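Uncharacterized protein (Actinomyces odontolyticus, PDB 4MJG) is of unknown function; it belongs to the DUF4853 family and is probably made as a lipoprotein. Local coordinates at residues E20-Q25 with V150-E155; S30-P35 with G117-K122; Y68-P73 with E156-M161; L83-K88 with V93-D98. All blocks are in the same frame, centred on the assembly; numbering follows the deposited sequence.

Contact 1: E20-Q25 with V150-E155; sequences EYISRQ and VLPSVE
I22 carries the whole of its side of this contact, its two methyls, CG2 and CD1, meeting V150, L151 and P152. CG2 lies 3.6 Å from the backbone O of V150 and 3.9 Å from CD of P152, so one methyl sits against a carbonyl and a proline ring together. The other branch reaches further: with chi1 at -73° CG1 is set beside the backbone N, and the nearly straight chi2 of 168° carries CD1 out to 4.0 Å from CD2 of L151. The isoleucine and proline side chains meet at about a right angle. Trimming I22 to an alanine would probably leave L151 CD2 and P152 CD without their apolar mate and open a gap between helix 18-24 and the chain leading into helix 154-157. In the next shell, F149 also touches I22, while L26 of helix 26-31 packs on P152. On the helix itself, E20 OE2 and R24 NE form a salt bridge at 3.0 Å, one turn apart; its hydrogen bond is weak, with an N-H...O angle of 124°. Beyond P152, S153 takes the N-cap position, its OG reaching the backbone N of E156 in a weak hydrogen bond. No hydrogen bond or salt bridge crosses between the two segments, so the join rests on van der Waals contact, and I22 offers V150 O a methyl and no donor.

Contact 2: S30-P35 with G117-K122; sequences SSVAVP and GLVEFK
The type I beta turn S31-V34, which links helix 26-31 to helix 34-40, packs here on strand 118-123 of the antiparallel sheet. V32 stands at the second position of that turn, closed by a hydrogen bond from V34 N to S31 O at 3.0 Å, and points its side chain toward the strand. There V119 and F121, two residues apart and so on the same side of the strand, receive it. V32 and V119 reach toward each other tip to tip, CG2 of the former 3.8 Å from CG1 of the latter. The same V32 methyl lies 3.9 Å from CZ of F121, which makes CG2 the shared point of the apolar contact; chi1 of -54° sets CG1 beside the backbone N and CG2 between that N and the carbonyl carbon. The F121 side chain crosses that of V32 at about a right angle. L111 of strand 107-113 touches both V119 and F121, and V130 of strand 127-133 packs on F121 and on A33. The phenyl ring also turns its rim to the turn's backbone, with the carbonyl O of V32 in the ring plane, 3.8 Å from F121 CE2.

Contact 3: Y68-P73 with E156-M161; sequences YTTVAP and EAFPGM
Y68 and F158 share one rotamer class, chi1 -80° and -61°, which puts each CG beside its own backbone N and swings the two rings together between strand 62-73 of the antiparallel sheet and the end of helix 154-157. The result is an offset edge-to-face aromatic pair: the edge of F158 is directed at the face of Y68, with centroids 5.8 Å apart and planes at 70°. F158 CE1 makes the approach, 4.0 Å from Y68 CD2. A157, the last residue of the helix, adds its methyl, CB lying 3.7 Å from Y68 CE2. F158 is the first residue to leave helical geometry and also begins a type I turn to M161, a selenomethionine, so its ring enters the core just where the chain changes course; L179 of strand 176-181 packs on it too. The phenol OH of Y68 is hydrogen-bonded to the backbone O of P152. A leucine in place of Y68 would probably leave that carbonyl without its hydroxyl partner and the edge of F158 without an aromatic face. Two residues along the strand, T70 comes at F158 from the opposite direction, its CG2 methyl 3.8 Å from CZ of the phenyl ring.

Contact 4: L83-K88 with V93-D98; sequences LVTENK and VAVQVD
This is a helix-on-sheet contact between neighbours in the chain: helix 77-86 ends, a short connection follows, and strand 92-97, outermost on one side of the antiparallel sheet, runs back along it. V95 is the receiving residue, its side chain pointing toward the helix and in touch with V84, T85 and K88. The branches divide the work. CG1, anti to the backbone N of V95 (chi1 -178°), faces the last helical turn, 4.4 Å from CG1 of V84 and 4.3 Å from OG1 of T85. CG2 turns instead to the aliphatic chain of K88, where CD is the nearest atom. K88 starts out extended, then bends at chi3 and chi4 (77° and 72°), and its methylenes cross V95 obliquely. The modelled separation of K88 CD and V95 CG2, 3.3 Å, is too short to be read closely at 2.65 Å resolution. The helix ends at E86: N87 is the first residue to leave helical geometry, although its N still bonds to L83 O at 2.9 Å. T85 OG1 is hydrogen-bonded to E81 O one turn back, so the hydroxyl beside V95 already has a polar partner. Within the sheet, L111 of strand 107-113 touches both V84 and V95, and a classic beta bulge pairs V93 and A94 with I112. With no hydrogen bond or salt bridge between helix and strand here, the contact is mainly one of valine methyls, and the hydrocarbon part of the exposed lysine probably shields V95 in part, whatever the exact K88 distance.

Contacts 2, 3 and 4 all reach the same antiparallel sheet, and contact 2 lies between the others, its centre about 9 Å from that of contact 3 and about 10 Å from that of contact 4. F121 CD1 meets V84 CG2 at 3.8 Å, joining contacts 2 and 4, while A33 CB approaches T70 OG1 to 3.6 Å, joining contacts 2 and 3. Contacts 1 and 3 share helix 154-157, their centres about 13 Å apart, and the Y68 hydroxyl ties one to the other. Contacts 1 and 4 lie on opposite sides of the chain's centre, about 24 Å apart between centres. Along the chain, contacts 2 and 4 are nested within the loop closed by contact 1.

Contact 1: E20-Q25 with V150-E155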
loop_
_atom_site.group_PDB
_atom_site.type_symbol
_atom_site.label_atom_id
_atom_site.label_comp_id
_atom_site.label_asym_id
_atom_site.label_seq_id
_atom_site.Cartn_x
_atom_site.Cartn_y
_atom_site.Cartn_z
ATOM N N GLU A 20 6.865 -8.516 -12.760
ATOM C CA GLU A 20 7.851 -7.436 -12.725
ATOM C C GLU A 20 7.457 -6.397 -11.687
ATOM O O GLU A 20 8.317 -5.834 -11.001
ATOM C CB GLU A 20 7.961 -6.777 -14.107
ATOM C CG GLU A 20 8.941 -5.608 -14.211
ATOM C CD GLU A 20 10.400 -6.030 -14.239
ATOM O OE1 GLU A 20 10.696 -7.232 -14.087
ATOM O OE2 GLU A 20 11.261 -5.140 -14.414
ATOM N N TYR A 21 6.155 -6.149 -11.580
ATOM C CA TYR A 21 5.630 -5.162 -10.644
ATOM C C TYR A 21 5.811 -5.627 -9.205
ATOM O O TYR A 21 6.264 -4.864 -8.342
ATOM C CB TYR A 21 4.155 -4.919 -10.923
ATOM C CG TYR A 21 3.592 -3.673 -10.284
ATOM C CD1 TYR A 21 3.041 -3.704 -9.007
ATOM C CD2 TYR A 21 3.576 -2.469 -10.974
ATOM C CE1 TYR A 21 2.502 -2.563 -8.430
ATOM C CE2 TYR A 21 3.038 -1.322 -10.409
ATOM C CZ TYR A 21 2.505 -1.370 -9.140
ATOM O OH TYR A 21 1.969 -0.227 -8.594
ATOM N N ILE A 22 5.459 -6.884 -8.957
ATOM C CA ILE A 22 5.658 -7.494 -7.646
ATOM C C ILE A 22 7.134 -7.445 -7.246
ATOM O O ILE A 22 7.476 -7.091 -6.110
ATOM C CB ILE A 22 5.148 -8.951 -7.639
ATOM C CG1 ILE A 22 3.614 -8.959 -7.643
ATOM C CG2 ILE A 22 5.669 -9.702 -6.424
ATOM C CD1 ILE A 22 2.993 -10.309 -7.920
ATOM N N SER A 23 7.996 -7.783 -8.197
ATOM C CA SER A 23 9.435 -7.828 -7.963
ATOM C C SER A 23 10.068 -6.453 -7.703
ATOM O O SER A 23 10.892 -6.314 -6.795
ATOM C CB SER A 23 10.124 -8.493 -9.155
ATOM O OG SER A 23 11.530 -8.399 -9.048
ATOM N N ARG A 24 9.667 -5.442 -8.476
ATOM C CA ARG A 24 10.401 -4.166 -8.520
ATOM C C ARG A 24 9.659 -2.910 -8.048
ATOM O O ARG A 24 10.288 -1.989 -7.522
ATOM C CB ARG A 24 10.953 -3.962 -9.926
ATOM C CG ARG A 24 12.277 -4.700 -10.082
ATOM C CD ARG A 24 12.667 -5.084 -11.505
ATOM N NE ARG A 24 13.046 -3.953 -12.361
ATOM C CZ ARG A 24 14.186 -3.261 -12.275
ATOM N NH1 ARG A 24 15.114 -3.541 -11.360
ATOM N NH2 ARG A 24 14.401 -2.259 -13.125
ATOM N N GLN A 25 8.345 -2.861 -8.227
ATOM C CA GLN A 25 7.576 -1.688 -7.810
ATOM C C GLN A 25 7.062 -1.824 -6.385
ATOM O O GLN A 25 7.103 -0.863 -5.611
ATOM C CB GLN A 25 6.399 -1.449 -8.754
ATOM C CG GLN A 25 6.774 -1.399 -10.226
ATOM C CD GLN A 25 7.917 -0.444 -10.512
ATOM O OE1 GLN A 25 8.002 0.635 -9.924
ATOM N NE2 GLN A 25 8.804 -0.838 -11.423
ATOM N N VAL A 150 4.220 -15.699 -6.544
ATOM C CA VAL A 150 4.889 -15.513 -5.259
ATOM C C VAL A 150 4.876 -14.037 -4.907
ATOM O O VAL A 150 4.998 -13.189 -5.785
ATOM C CB VAL A 150 6.356 -16.013 -5.258
ATOM C CG1 VAL A 150 6.407 -17.502 -5.559
ATOM C CG2 VAL A 150 7.224 -15.228 -6.240
ATOM N N LEU A 151 4.741 -13.748 -3.617
ATOM C CA LEU A 151 4.720 -12.378 -3.117
ATOM C C LEU A 151 5.881 -12.156 -2.159
ATOM O O LEU A 151 6.350 -13.095 -1.524
ATOM C CB LEU A 151 3.400 -12.116 -2.404
ATOM C CG LEU A 151 2.185 -12.069 -3.332
ATOM C CD1 LEU A 151 0.903 -12.351 -2.571
ATOM C CD2 LEU A 151 2.117 -10.729 -4.044
ATOM N N PRO A 152 6.356 -10.908 -2.054
ATOM C CA PRO A 152 7.560 -10.679 -1.273
ATOM C C PRO A 152 7.300 -10.820 0.211
ATOM O O PRO A 152 6.225 -10.456 0.688
ATOM C CB PRO A 152 7.929 -9.235 -1.614
ATOM C CG PRO A 152 6.632 -8.586 -1.926
ATOM C CD PRO A 152 5.742 -9.647 -2.511
ATOM N N SER A 153 8.285 -11.356 0.929
ATOM C CA SER A 153 8.266 -11.359 2.384
ATOM C C SER A 153 8.251 -9.919 2.868
ATOM O O SER A 153 8.653 -9.004 2.146
ATOM C CB SER A 153 9.502 -12.067 2.935
ATOM O OG SER A 153 10.684 -11.428 2.482
ATOM N N VAL A 154 7.807 -9.715 4.097
ATOM C CA VAL A 154 7.804 -8.382 4.679
ATOM C C VAL A 154 9.232 -7.829 4.816
ATOM O O VAL A 154 9.426 -6.616 4.882
ATOM C CB VAL A 154 7.074 -8.370 6.035
ATOM C CG1 VAL A 154 7.920 -9.035 7.110
ATOM C CG2 VAL A 154 6.707 -6.947 6.427
ATOM N N GLU A 155 10.221 -8.720 4.853
ATOM C CA GLU A 155 11.629 -8.322 4.813
ATOM C C GLU A 155 11.903 -7.556 3.523
ATOM O O GLU A 155 12.475 -6.462 3.546
ATOM C CB GLU A 155 12.563 -9.544 4.871
ATOM C CG GLU A 155 12.277 -10.565 5.967
ATOM C CD GLU A 155 12.296 -9.972 7.364
ATOM O OE1 GLU A 155 13.126 -9.075 7.637
ATOM O OE2 GLU A 155 11.484 -10.420 8.198
#

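Contact 2: S30-P35 with G117-K122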
loop_
_atom_site.group_PDB
_atom_site.type_symbol
_atom_site.label_atom_id
_atom_site.label_comp_id
_atom_site.label_asym_id
_atom_site.label_seq_id
_atom_site.Cartn_x
_atom_site.Cartn_y
_atom_site.Cartn_z
ATOM N N SER A 30 5.683 0.199 -0.968
ATOM C CA SER A 30 5.586 -0.076 0.465
ATOM C C SER A 30 6.391 0.925 1.315
ATOM O O SER A 30 6.038 1.196 2.464
ATOM C CB SER A 30 6.044 -1.513 0.746
ATOM O OG SER A 30 5.374 -2.446 -0.098
ATOM N N SER A 31 7.456 1.481 0.741
ATOM C CA SER A 31 8.322 2.422 1.461
ATOM C C SER A 31 7.611 3.697 1.949
ATOM O O SER A 31 8.024 4.291 2.949
ATOM C CB SER A 31 9.518 2.821 0.586
ATOM O OG SER A 31 9.174 3.866 -0.311
ATOM N N VAL A 32 6.549 4.113 1.260
ATOM C CA VAL A 32 5.882 5.389 1.586
ATOM C C VAL A 32 5.128 5.382 2.921
ATOM O O VAL A 32 4.741 6.441 3.421
ATOM C CB VAL A 32 4.904 5.844 0.479
ATOM C CG1 VAL A 32 5.611 5.901 -0.867
ATOM C CG2 VAL A 32 3.673 4.946 0.428
ATOM N N ALA A 33 4.902 4.197 3.484
ATOM C CA ALA A 33 4.324 4.082 4.822
ATOM C C ALA A 33 5.310 4.524 5.894
ATOM O O ALA A 33 4.908 5.061 6.928
ATOM C CB ALA A 33 3.879 2.652 5.085
ATOM N N VAL A 34 6.598 4.306 5.638
ATOM C CA VAL A 34 7.636 4.507 6.653
ATOM C C VAL A 34 7.611 5.911 7.278
ATOM O O VAL A 34 7.587 6.028 8.504
ATOM C CB VAL A 34 9.044 4.193 6.099
ATOM C CG1 VAL A 34 10.120 4.584 7.104
ATOM C CG2 VAL A 34 9.150 2.716 5.744
ATOM N N PRO A 35 7.603 6.975 6.450
ATOM C CA PRO A 35 7.521 8.315 7.034
ATOM C C PRO A 35 6.347 8.509 8.004
ATOM O O PRO A 35 6.474 9.251 8.981
ATOM C CB PRO A 35 7.356 9.223 5.813
ATOM C CG PRO A 35 7.987 8.469 4.699
ATOM C CD PRO A 35 7.713 7.023 4.980
ATOM N N GLY A 117 -2.757 3.240 -10.960
ATOM C CA GLY A 117 -2.709 2.536 -9.695
ATOM C C GLY A 117 -2.690 3.497 -8.533
ATOM O O GLY A 117 -2.679 4.711 -8.721
ATOM N N LEU A 118 -2.643 2.945 -7.328
ATOM C CA LEU A 118 -3.092 3.659 -6.147
ATOM C C LEU A 118 -2.312 3.294 -4.880
ATOM O O LEU A 118 -1.894 2.152 -4.692
ATOM C CB LEU A 118 -4.573 3.329 -5.946
ATOM C CG LEU A 118 -5.278 3.807 -4.687
ATOM C CD1 LEU A 118 -5.529 5.292 -4.812
ATOM C CD2 LEU A 118 -6.589 3.056 -4.479
ATOM N N VAL A 119 -2.126 4.283 -4.018
ATOM C CA VAL A 119 -1.693 4.057 -2.644
ATOM C C VAL A 119 -2.543 4.950 -1.757
ATOM O O VAL A 119 -2.648 6.142 -2.015
ATOM C CB VAL A 119 -0.207 4.389 -2.441
ATOM C CG1 VAL A 119 0.192 4.188 -0.983
ATOM C CG2 VAL A 119 0.649 3.534 -3.361
ATOM N N GLU A 120 -3.155 4.373 -0.725
ATOM C CA GLU A 120 -4.127 5.097 0.090
ATOM C C GLU A 120 -3.741 5.181 1.562
ATOM O O GLU A 120 -3.477 4.168 2.210
ATOM C CB GLU A 120 -5.514 4.459 -0.031
ATOM C CG GLU A 120 -6.566 5.184 0.792
ATOM C CD GLU A 120 -7.976 4.926 0.311
ATOM O OE1 GLU A 120 -8.292 3.753 0.020
ATOM O OE2 GLU A 120 -8.766 5.895 0.231
ATOM N N PHE A 121 -3.727 6.402 2.081
ATOM C CA PHE A 121 -3.551 6.650 3.502
ATOM C C PHE A 121 -4.933 6.903 4.084
ATOM O O PHE A 121 -5.534 7.942 3.801
ATOM C CB PHE A 121 -2.668 7.876 3.715
ATOM C CG PHE A 121 -1.318 7.779 3.057
ATOM C CD1 PHE A 121 -1.159 8.106 1.719
ATOM C CD2 PHE A 121 -0.203 7.374 3.780
ATOM C CE1 PHE A 121 0.083 8.021 1.113
ATOM C CE2 PHE A 121 1.042 7.289 3.177
ATOM C CZ PHE A 121 1.186 7.611 1.840
ATOM N N LYS A 122 -5.449 5.953 4.865
ATOM C CA LYS A 122 -6.764 6.103 5.492
ATOM C C LYS A 122 -6.666 6.658 6.911
ATOM O O LYS A 122 -6.273 5.957 7.844
ATOM C CB LYS A 122 -7.544 4.779 5.491
ATOM C CG LYS A 122 -8.697 4.751 4.497
ATOM C CD LYS A 122 -9.628 3.570 4.722
ATOM C CE LYS A 122 -10.973 3.791 4.040
ATOM N NZ LYS A 122 -10.850 4.084 2.582
#

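Contact 3: Y68-P73 with E156-M161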
loop_
_atom_site.group_PDB
_atom_site.type_symbol
_atom_site.label_atom_id
_atom_site.label_comp_id
_atom_site.label_asym_id
_atom_site.label_seq_id
_atom_site.Cartn_x
_atom_site.Cartn_y
_atom_site.Cartn_z
ATOM N N TYR A 68 0.769 -4.911 1.172
ATOM C CA TYR A 68 0.618 -4.991 2.622
ATOM C C TYR A 68 -0.246 -3.848 3.091
ATOM O O TYR A 68 -0.249 -2.772 2.490
ATOM C CB TYR A 68 1.970 -4.906 3.324
ATOM C CG TYR A 68 2.745 -6.201 3.324
ATOM C CD1 TYR A 68 2.596 -7.128 4.352
ATOM C CD2 TYR A 68 3.638 -6.488 2.308
ATOM C CE1 TYR A 68 3.307 -8.313 4.361
ATOM C CE2 TYR A 68 4.350 -7.665 2.307
ATOM C CZ TYR A 68 4.179 -8.574 3.337
ATOM O OH TYR A 68 4.887 -9.743 3.327
ATOM N N THR A 69 -1.002 -4.094 4.152
ATOM C CA THR A 69 -1.730 -3.036 4.823
ATOM C C THR A 69 -1.043 -2.829 6.161
ATOM O O THR A 69 -0.950 -3.763 6.948
ATOM C CB THR A 69 -3.198 -3.421 5.036
ATOM O OG1 THR A 69 -3.816 -3.691 3.763
ATOM C CG2 THR A 69 -3.944 -2.301 5.740
ATOM N N THR A 70 -0.514 -1.629 6.390
ATOM C CA THR A 70 0.160 -1.318 7.649
ATOM C C THR A 70 -0.528 -0.175 8.362
ATOM O O THR A 70 -1.143 0.682 7.730
ATOM C CB THR A 70 1.647 -0.968 7.451
ATOM O OG1 THR A 70 1.780 0.207 6.643
ATOM C CG2 THR A 70 2.372 -2.116 6.794
ATOM N N VAL A 71 -0.407 -0.169 9.687
ATOM C CA VAL A 71 -1.123 0.773 10.533
ATOM C C VAL A 71 -0.164 1.500 11.467
ATOM O O VAL A 71 0.589 0.868 12.205
ATOM C CB VAL A 71 -2.203 0.048 11.360
ATOM C CG1 VAL A 71 -2.879 1.005 12.333
ATOM C CG2 VAL A 71 -3.240 -0.559 10.431
ATOM N N ALA A 72 -0.205 2.829 11.423
ATOM C CA ALA A 72 0.575 3.670 12.317
ATOM C C ALA A 72 -0.371 4.342 13.298
ATOM O O ALA A 72 -1.571 4.385 13.057
ATOM C CB ALA A 72 1.325 4.723 11.520
ATOM N N PRO A 73 0.161 4.875 14.408
ATOM C CA PRO A 73 -0.715 5.630 15.311
ATOM C C PRO A 73 -1.250 6.907 14.656
ATOM O O PRO A 73 -0.703 7.360 13.643
ATOM C CB PRO A 73 0.196 5.952 16.501
ATOM C CG PRO A 73 1.290 4.931 16.434
ATOM C CD PRO A 73 1.509 4.690 14.971
ATOM N N GLU A 156 11.484 -8.148 2.405
ATOM C CA GLU A 156 11.748 -7.609 1.070
ATOM C C GLU A 156 10.898 -6.386 0.749
ATOM O O GLU A 156 11.361 -5.475 0.061
ATOM C CB GLU A 156 11.500 -8.686 0.009
ATOM C CG GLU A 156 12.457 -9.867 0.097
ATOM C CD GLU A 156 11.923 -11.122 -0.569
ATOM O OE1 GLU A 156 10.948 -11.035 -1.346
ATOM O OE2 GLU A 156 12.488 -12.205 -0.312
ATOM N N ALA A 157 9.661 -6.373 1.237
ATOM C CA ALA A 157 8.745 -5.258 0.991
ATOM C C ALA A 157 9.172 -3.972 1.704
ATOM O O ALA A 157 8.909 -2.876 1.219
ATOM C CB ALA A 157 7.333 -5.641 1.400
ATOM N N PHE A 158 9.842 -4.115 2.845
ATOM C CA PHE A 158 10.269 -2.975 3.659
ATOM C C PHE A 158 11.763 -3.094 3.981
ATOM O O PHE A 158 12.128 -3.374 5.125
ATOM C CB PHE A 158 9.448 -2.925 4.957
ATOM C CG PHE A 158 7.968 -2.765 4.739
ATOM C CD1 PHE A 158 7.162 -3.873 4.508
ATOM C CD2 PHE A 158 7.379 -1.512 4.772
ATOM C CE1 PHE A 158 5.797 -3.733 4.307
ATOM C CE2 PHE A 158 6.009 -1.368 4.575
ATOM C CZ PHE A 158 5.218 -2.479 4.340
ATOM N N PRO A 159 12.630 -2.873 2.972
ATOM C CA PRO A 159 14.073 -3.156 3.049
ATOM C C PRO A 159 14.783 -2.634 4.302
ATOM O O PRO A 159 15.547 -3.370 4.927
ATOM C CB PRO A 159 14.632 -2.459 1.806
ATOM C CG PRO A 159 13.505 -2.444 0.843
ATOM C CD PRO A 159 12.257 -2.302 1.663
ATOM N N GLY A 160 14.532 -1.381 4.671
ATOM C CA GLY A 160 15.218 -0.761 5.809
ATOM C C GLY A 160 14.703 -1.166 7.181
ATOM O O GLY A 160 15.224 -0.709 8.203
HETATM N N MSE A 161 13.691 -2.031 7.209
HETATM C CA MSE A 161 12.981 -2.362 8.438
HETATM C C MSE A 161 13.157 -3.811 8.776
HETATM O O MSE A 161 13.516 -4.617 7.913
HETATM C CB MSE A 161 11.504 -2.085 8.192
HETATM C CG MSE A 161 11.278 -0.715 7.560
HETATM SE SE MSE A 161 10.412 0.445 8.883
HETATM C CE MSE A 161 8.562 0.184 8.289
#

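Contact 4: L83-K88 with V93-D98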
loop_
_atom_site.group_PDB
_atom_site.type_symbol
_atom_site.label_atom_id
_atom_site.label_comp_id
_atom_site.label_asym_id
_atom_site.label_seq_id
_atom_site.Cartn_x
_atom_site.Cartn_y
_atom_site.Cartn_z
ATOM N N LEU A 83 2.121 15.963 5.458
ATOM C CA LEU A 83 3.158 14.941 5.352
ATOM C C LEU A 83 3.144 14.267 3.989
ATOM O O LEU A 83 4.171 14.200 3.319
ATOM C CB LEU A 83 2.988 13.882 6.449
ATOM C CG LEU A 83 3.964 12.698 6.435
ATOM C CD1 LEU A 83 5.402 13.177 6.578
ATOM C CD2 LEU A 83 3.620 11.711 7.536
ATOM N N VAL A 84 1.980 13.767 3.585
ATOM C CA VAL A 84 1.862 13.024 2.332
ATOM C C VAL A 84 2.273 13.889 1.143
ATOM O O VAL A 84 2.962 13.414 0.237
ATOM C CB VAL A 84 0.430 12.482 2.120
ATOM C CG1 VAL A 84 0.256 11.916 0.717
ATOM C CG2 VAL A 84 0.120 11.408 3.149
ATOM N N THR A 85 1.862 15.155 1.160
ATOM C CA THR A 85 2.160 16.079 0.067
ATOM C C THR A 85 3.648 16.441 0.033
ATOM O O THR A 85 4.288 16.371 -1.017
ATOM C CB THR A 85 1.309 17.362 0.177
ATOM O OG1 THR A 85 -0.082 17.016 0.223
ATOM C CG2 THR A 85 1.561 18.291 -1.011
ATOM N N GLU A 86 4.190 16.816 1.186
ATOM C CA GLU A 86 5.586 17.227 1.295
ATOM C C GLU A 86 6.572 16.079 1.077
ATOM O O GLU A 86 7.722 16.304 0.697
ATOM C CB GLU A 86 5.814 17.826 2.685
ATOM C CG GLU A 86 7.159 18.505 2.903
ATOM C CD GLU A 86 7.232 19.253 4.221
ATOM O OE1 GLU A 86 6.461 18.922 5.148
ATOM O OE2 GLU A 86 8.067 20.177 4.331
ATOM N N ASN A 87 6.121 14.855 1.331
ATOM C CA ASN A 87 6.957 13.668 1.179
ATOM C C ASN A 87 6.566 12.863 -0.069
ATOM O O ASN A 87 6.791 11.653 -0.144
ATOM C CB ASN A 87 6.841 12.810 2.445
ATOM C CG ASN A 87 8.150 12.139 2.824
ATOM O OD1 ASN A 87 8.857 11.600 1.974
ATOM N ND2 ASN A 87 8.474 12.164 4.111
ATOM N N LYS A 88 5.993 13.550 -1.054
ATOM C CA LYS A 88 5.467 12.904 -2.257
ATOM C C LYS A 88 6.590 12.305 -3.110
ATOM O O LYS A 88 7.555 12.998 -3.414
ATOM C CB LYS A 88 4.678 13.932 -3.073
ATOM C CG LYS A 88 4.095 13.419 -4.380
ATOM C CD LYS A 88 3.157 14.444 -5.007
ATOM C CE LYS A 88 3.903 15.577 -5.700
ATOM N NZ LYS A 88 4.553 15.137 -6.965
ATOM N N VAL A 93 1.936 10.791 -9.872
ATOM C CA VAL A 93 1.503 11.854 -10.793
ATOM C C VAL A 93 0.472 12.812 -10.175
ATOM O O VAL A 93 0.291 13.919 -10.674
ATOM C CB VAL A 93 0.945 11.294 -12.131
ATOM C CG1 VAL A 93 1.986 10.425 -12.829
ATOM C CG2 VAL A 93 -0.354 10.518 -11.929
ATOM N N ALA A 94 -0.212 12.385 -9.110
ATOM C CA ALA A 94 -1.244 13.214 -8.471
ATOM C C ALA A 94 -1.522 12.802 -7.024
ATOM O O ALA A 94 -1.349 11.641 -6.657
ATOM C CB ALA A 94 -2.533 13.161 -9.280
ATOM N N VAL A 95 -1.957 13.769 -6.217
ATOM C CA VAL A 95 -2.347 13.532 -4.830
ATOM C C VAL A 95 -3.819 13.896 -4.679
ATOM O O VAL A 95 -4.185 15.071 -4.764
ATOM C CB VAL A 95 -1.521 14.390 -3.848
ATOM C CG1 VAL A 95 -1.920 14.096 -2.407
ATOM C CG2 VAL A 95 -0.031 14.157 -4.056
ATOM N N GLN A 96 -4.659 12.891 -4.452
ATOM C CA GLN A 96 -6.095 13.113 -4.286
ATOM C C GLN A 96 -6.485 13.047 -2.815
ATOM O O GLN A 96 -6.067 12.142 -2.097
ATOM C CB GLN A 96 -6.883 12.082 -5.079
ATOM C CG GLN A 96 -6.747 12.244 -6.582
ATOM C CD GLN A 96 -7.562 11.221 -7.347
ATOM O OE1 GLN A 96 -7.975 10.200 -6.795
ATOM N NE2 GLN A 96 -7.798 11.490 -8.626
ATOM N N VAL A 97 -7.284 14.018 -2.382
ATOM C CA VAL A 97 -7.716 14.129 -0.993
ATOM C C VAL A 97 -9.241 14.017 -0.943
ATOM O O VAL A 97 -9.943 14.776 -1.614
ATOM C CB VAL A 97 -7.263 15.478 -0.391
ATOM C CG1 VAL A 97 -7.620 15.558 1.087
ATOM C CG2 VAL A 97 -5.763 15.678 -0.592
ATOM N N ASP A 98 -9.749 13.065 -0.159
ATOM C CA ASP A 98 -11.193 12.867 -0.027
ATOM C C ASP A 98 -11.858 14.144 0.450
ATOM O O ASP A 98 -11.376 14.795 1.380
ATOM C CB ASP A 98 -11.521 11.736 0.956
ATOM C CG ASP A 98 -11.268 10.356 0.381
ATOM O OD1 ASP A 98 -10.864 10.254 -0.794
ATOM O OD2 ASP A 98 -11.478 9.369 1.117
#